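PDB 4ATW: alpha-l-arabinofuranosidase domain protein from Thermotoga maritima, which hydrolyses terminal, non-reducing alpha-L-arabinofuranosyl residues, probably from arabinose-containing glycans, and is thermostable. Local coordinates for residues A[12-17]-A[315-320]; A[311-316]-A[393-398]. All blocks are in the same frame, centred on the assembly; numbering follows the deposited sequence.

Interaction 1. Residues A[12-17]-A[315-320]; sequences VVKPIS and MSDIVP
Lys14 lies across one face of the Asp317 carboxylate. Its CD sits above Asp317 CG at 3.6 Å, its CE follows, and NZ closes a salt bridge to Asp317 OD1 at 3.0 Å, coming in 51° out of the carboxylate plane. The bond thus uses the face of the group, and the lysine methylenes share that face. Met315 O, an acceptor like Asp317 OD1 and so no partner for it, is occupied instead by Ile318 N and Val319 N, which reach it from opposite faces of its own carbonyl and curl the chain into a tight turn. The lysine ammonium has a second acceptor in Lys314 O.

The next flat group is the Pro320 carbonyl. Ser17 OG donates to Pro320 O at 2.8 Å, tilted 28° from the carbonyl plane. With OG anti to the backbone N (chi1 -178°), the hydroxyl swings away from its own amide and out to the proline, where it also brushes Pro320 CB. That amide is used differently: Ser17 N makes a weak 3.2 Å hydrogen bond to Ser316 OG, which lies beside the backbone of Ile16.

Strand 11-15 carries a classic beta bulge, Val13 and Lys14 together sitting opposite Leu361 of strand 360-376. From there the chain leaves the beta domain for strand 23-24, the first of the parallel barrel, and here it is fastened to the turn between helix 299-313 and the eighth strand, 321-322: a joint between beta domain and (beta/alpha)8 barrel, as in family 51 arabinofuranosidases.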
loop_
_atom_site.group_PDB
_atom_site.type_symbol
_atom_site.label_atom_id
_atom_site.label_comp_id
_atom_site.label_asym_id
_atom_site.label_seq_id
_atom_site.Cartn_x
_atom_site.Cartn_y
_atom_site.Cartn_z
ATOM N N VAL A 12 17.192 -19.649 -0.137
ATOM C CA VAL A 12 16.598 -18.321 0.044
ATOM C C VAL A 12 17.037 -17.424 -1.126
ATOM O O VAL A 12 18.208 -17.402 -1.491
ATOM C CB VAL A 12 17.044 -17.618 1.370
ATOM C CG1 VAL A 12 16.213 -18.103 2.563
ATOM C CG2 VAL A 12 18.508 -17.853 1.563
ATOM N N VAL A 13 16.100 -16.681 -1.699
ATOM C CA VAL A 13 16.425 -15.820 -2.802
ATOM C C VAL A 13 16.737 -14.400 -2.303
ATOM O O VAL A 13 17.781 -13.816 -2.618
ATOM C CB VAL A 13 15.260 -15.803 -3.771
ATOM C CG1 VAL A 13 15.614 -15.019 -5.012
ATOM C CG2 VAL A 13 14.892 -17.233 -4.123
ATOM N N LYS A 14 15.845 -13.842 -1.499
ATOM C CA LYS A 14 16.071 -12.496 -1.010
ATOM C C LYS A 14 15.110 -12.198 0.106
ATOM O O LYS A 14 14.181 -12.945 0.361
ATOM C CB LYS A 14 15.886 -11.498 -2.155
ATOM C CG LYS A 14 14.594 -11.668 -2.914
ATOM C CD LYS A 14 14.655 -10.962 -4.280
ATOM C CE LYS A 14 13.339 -11.097 -5.077
ATOM N NZ LYS A 14 13.508 -10.645 -6.492
ATOM N N PRO A 15 15.320 -11.101 0.799
ATOM C CA PRO A 15 14.367 -10.843 1.873
ATOM C C PRO A 15 13.085 -10.296 1.264
ATOM O O PRO A 15 13.023 -10.043 0.051
ATOM C CB PRO A 15 15.077 -9.792 2.720
ATOM C CG PRO A 15 16.558 -10.088 2.504
ATOM C CD PRO A 15 16.497 -11.268 1.562
ATOM N N ILE A 16 12.058 -10.135 2.086
ATOM C CA ILE A 16 10.803 -9.554 1.620
ATOM C C ILE A 16 10.633 -8.345 2.515
ATOM O O ILE A 16 10.398 -8.499 3.724
ATOM C CB ILE A 16 9.617 -10.487 1.838
ATOM C CG1 ILE A 16 9.804 -11.721 0.978
ATOM C CG2 ILE A 16 8.288 -9.780 1.512
ATOM C CD1 ILE A 16 8.659 -12.714 1.090
ATOM N N SER A 17 10.791 -7.151 1.936
ATOM C CA SER A 17 10.674 -5.901 2.683
ATOM C C SER A 17 9.318 -5.908 3.372
ATOM O O SER A 17 8.267 -5.950 2.726
ATOM C CB SER A 17 10.795 -4.710 1.737
ATOM O OG SER A 17 10.726 -3.495 2.455
ATOM N N MET A 315 9.239 -9.095 -5.414
ATOM C CA MET A 315 9.951 -7.964 -6.011
ATOM C C MET A 315 10.339 -6.910 -4.993
ATOM O O MET A 315 10.883 -5.862 -5.343
ATOM C CB MET A 315 9.088 -7.298 -7.083
ATOM C CG MET A 315 9.244 -7.906 -8.453
ATOM S SD MET A 315 8.039 -7.278 -9.597
ATOM C CE MET A 315 8.685 -5.654 -9.893
ATOM N N SER A 316 10.086 -7.199 -3.726
ATOM C CA SER A 316 10.378 -6.255 -2.653
ATOM C C SER A 316 11.797 -5.733 -2.684
ATOM O O SER A 316 12.130 -4.816 -1.936
ATOM C CB SER A 316 10.113 -6.897 -1.289
ATOM O OG SER A 316 10.853 -8.100 -1.158
ATOM N N ASP A 317 12.642 -6.314 -3.530
ATOM C CA ASP A 317 14.029 -5.866 -3.606
ATOM C C ASP A 317 14.143 -4.577 -4.391
ATOM O O ASP A 317 15.049 -3.792 -4.142
ATOM C CB ASP A 317 14.972 -6.970 -4.153
ATOM C CG ASP A 317 14.516 -7.550 -5.472
ATOM O OD1 ASP A 317 13.303 -7.781 -5.633
ATOM O OD2 ASP A 317 15.368 -7.798 -6.345
ATOM N N ILE A 318 13.219 -4.339 -5.314
ATOM C CA ILE A 318 13.255 -3.089 -6.051
ATOM C C ILE A 318 12.072 -2.190 -5.659
ATOM O O ILE A 318 12.104 -0.979 -5.859
ATOM C CB ILE A 318 13.213 -3.298 -7.558
ATOM C CG1 ILE A 318 11.797 -3.518 -7.991
ATOM C CG2 ILE A 318 14.038 -4.471 -7.953
ATOM C CD1 ILE A 318 11.647 -3.301 -9.407
ATOM N N VAL A 319 11.031 -2.792 -5.094
ATOM C CA VAL A 319 9.859 -2.043 -4.661
ATOM C C VAL A 319 9.674 -2.414 -3.208
ATOM O O VAL A 319 8.757 -3.124 -2.858
ATOM C CB VAL A 319 8.598 -2.456 -5.446
ATOM C CG1 VAL A 319 7.464 -1.540 -5.143
ATOM C CG2 VAL A 319 8.862 -2.428 -6.912
ATOM N N PRO A 320 10.561 -1.950 -2.340
ATOM C CA PRO A 320 10.431 -2.285 -0.928
ATOM C C PRO A 320 9.285 -1.623 -0.183
ATOM O O PRO A 320 8.839 -2.109 0.863
ATOM C CB PRO A 320 11.787 -1.887 -0.366
ATOM C CG PRO A 320 12.178 -0.756 -1.212
ATOM C CD PRO A 320 11.823 -1.249 -2.585
#

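Interaction 2. Residues A[311-316]-A[393-398]; sequences LLQKMS and DAAASI
Gln313, the last helical residue of 299-313, turns its side chain toward strand 383-398, with a bend at chi2 (145°) that brings the amide up to Ala395 and Ser397. The meeting is one of packing. Gln313 NE2 stands 3.5 Å from Ser397 OG at an angle too poor for a bond, and rests 4.0 Å from Ala395 CB. Each polar end is held by another residue: Gln313 OE1 by Tyr21 OH, and Ser397 OG by Gly358 N.

Lys314, where the chain leaves helical geometry, carries the polar grip. Its side chain runs out extended beyond CG, passing Ala395 CB with CD at 4.3 Å, and meets Asp393 coming from the opposite direction. Lys314 NZ bonds Asp393 OD1 at 2.8 Å on the syn side, 21° out of the carboxylate plane, and more weakly Asp393 OD2 at 3.1 Å. A further bond runs from Lys314 NZ to Ala394 O at 3.3 Å, with the donor 39° above the carbonyl plane. Asp393 OD2 also takes a hydrogen bond from Tyr251 OH, so the buried carboxylate is held by both the lysine and helix 250-265. Putting a methionine at Lys314 would probably leave buried Asp393 without its countercharge and Ala394 O without this donor, with only part of the apolar packing on Ala395 kept.

Asp393, Ala395 and Ser397 point to the helix from a strand paired on both sides, with 360-376 and 405-411. This is a helix C-terminus of the (beta/alpha)8 barrel docked on one face of the beta domain's sheet.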
loop_
_atom_site.group_PDB
_atom_site.type_symbol
_atom_site.label_atom_id
_atom_site.label_comp_id
_atom_site.label_asym_id
_atom_site.label_seq_id
_atom_site.Cartn_x
_atom_site.Cartn_y
_atom_site.Cartn_z
ATOM N N LEU A 311 3.118 -10.542 -6.175
ATOM C CA LEU A 311 4.100 -9.918 -7.052
ATOM C C LEU A 311 5.142 -9.200 -6.181
ATOM O O LEU A 311 6.347 -9.476 -6.256
ATOM C CB LEU A 311 3.376 -8.931 -7.959
ATOM C CG LEU A 311 4.296 -8.235 -8.953
ATOM C CD1 LEU A 311 4.863 -9.250 -9.907
ATOM C CD2 LEU A 311 3.547 -7.187 -9.727
ATOM N N LEU A 312 4.656 -8.297 -5.331
ATOM C CA LEU A 312 5.517 -7.547 -4.436
ATOM C C LEU A 312 6.329 -8.504 -3.611
ATOM O O LEU A 312 7.525 -8.308 -3.402
ATOM C CB LEU A 312 4.698 -6.639 -3.511
ATOM C CG LEU A 312 3.968 -5.514 -4.258
ATOM C CD1 LEU A 312 3.079 -4.779 -3.297
ATOM C CD2 LEU A 312 4.964 -4.524 -4.882
ATOM N N GLN A 313 5.680 -9.563 -3.153
ATOM C CA GLN A 313 6.363 -10.526 -2.316
ATOM C C GLN A 313 7.672 -10.900 -3.020
ATOM O O GLN A 313 8.752 -10.976 -2.390
ATOM C CB GLN A 313 5.441 -11.726 -2.060
ATOM C CG GLN A 313 5.886 -12.631 -0.926
ATOM C CD GLN A 313 4.719 -13.248 -0.118
ATOM O OE1 GLN A 313 3.984 -12.530 0.577
ATOM N NE2 GLN A 313 4.559 -14.591 -0.196
ATOM N N LYS A 314 7.607 -11.059 -4.338
ATOM C CA LYS A 314 8.824 -11.443 -5.027
ATOM C C LYS A 314 9.583 -10.352 -5.701
ATOM O O LYS A 314 10.492 -10.654 -6.458
ATOM C CB LYS A 314 8.590 -12.599 -6.016
ATOM C CG LYS A 314 7.274 -12.620 -6.748
ATOM C CD LYS A 314 7.074 -13.995 -7.378
ATOM C CE LYS A 314 5.936 -14.026 -8.377
ATOM N NZ LYS A 314 5.920 -15.338 -9.076
ATOM N N MET A 315 9.239 -9.095 -5.414
ATOM C CA MET A 315 9.951 -7.964 -6.011
ATOM C C MET A 315 10.339 -6.910 -4.993
ATOM O O MET A 315 10.883 -5.862 -5.343
ATOM C CB MET A 315 9.088 -7.298 -7.083
ATOM C CG MET A 315 9.244 -7.906 -8.453
ATOM S SD MET A 315 8.039 -7.278 -9.597
ATOM C CE MET A 315 8.685 -5.654 -9.893
ATOM N N SER A 316 10.086 -7.199 -3.726
ATOM C CA SER A 316 10.378 -6.255 -2.653
ATOM C C SER A 316 11.797 -5.733 -2.684
ATOM O O SER A 316 12.130 -4.816 -1.936
ATOM C CB SER A 316 10.113 -6.897 -1.289
ATOM O OG SER A 316 10.853 -8.100 -1.158
ATOM N N ASP A 393 -0.019 -18.377 -10.444
ATOM C CA ASP A 393 1.284 -17.838 -10.061
ATOM C C ASP A 393 1.411 -18.050 -8.578
ATOM O O ASP A 393 0.412 -18.322 -7.920
ATOM C CB ASP A 393 1.414 -16.358 -10.411
ATOM C CG ASP A 393 2.847 -15.843 -10.244
ATOM O OD1 ASP A 393 3.807 -16.629 -10.454
ATOM O OD2 ASP A 393 3.023 -14.645 -9.924
ATOM N N ALA A 394 2.620 -17.959 -8.045
ATOM C CA ALA A 394 2.781 -18.185 -6.620
ATOM C C ALA A 394 4.154 -17.779 -6.059
ATOM O O ALA A 394 5.126 -17.554 -6.798
ATOM C CB ALA A 394 2.517 -19.618 -6.320
ATOM N N ALA A 395 4.218 -17.698 -4.730
ATOM C CA ALA A 395 5.429 -17.276 -4.057
ATOM C C ALA A 395 5.570 -17.961 -2.723
ATOM O O ALA A 395 4.663 -17.949 -1.903
ATOM C CB ALA A 395 5.416 -15.774 -3.875
ATOM N N ALA A 396 6.741 -18.540 -2.518
ATOM C CA ALA A 396 7.029 -19.279 -1.319
ATOM C C ALA A 396 7.918 -18.508 -0.364
ATOM O O ALA A 396 9.044 -18.129 -0.713
ATOM C CB ALA A 396 7.692 -20.584 -1.701
ATOM N N SER A 397 7.427 -18.288 0.851
ATOM C CA SER A 397 8.208 -17.556 1.836
ATOM C C SER A 397 8.494 -18.445 3.027
ATOM O O SER A 397 7.782 -19.418 3.263
ATOM C CB SER A 397 7.448 -16.311 2.288
ATOM O OG SER A 397 6.050 -16.551 2.248
ATOM N N ILE A 398 9.532 -18.090 3.776
ATOM C CA ILE A 398 9.967 -18.805 4.967
ATOM C C ILE A 398 9.987 -17.856 6.156
ATOM O O ILE A 398 10.360 -16.695 5.998
ATOM C CB ILE A 398 11.356 -19.291 4.772
ATOM C CG1 ILE A 398 11.309 -20.572 3.981
ATOM C CG2 ILE A 398 12.047 -19.451 6.088
ATOM C CD1 ILE A 398 12.626 -21.322 4.006
#

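Both interactions join the barrel to the beta domain, their centres about 8 Å apart, and they share Met315 and Ser316. Interaction 2 is the buried one, a helix end set against an inner strand of the mixed sheet; interaction 1 is only partly buried, linking the strand 11-15 exit to the turn that follows the same helix. Each has a lysine-aspartate bridge, but with the roles reversed: the beta domain supplies the lysine in interaction 1 and the aspartate in interaction 2. Serine bonds complete the first, glutamine and alanine packing the second. Ile16 CD1, packed on Gln313 and Ser397, merges them into one interface, helped by the second bond of the Lys14 ammonium.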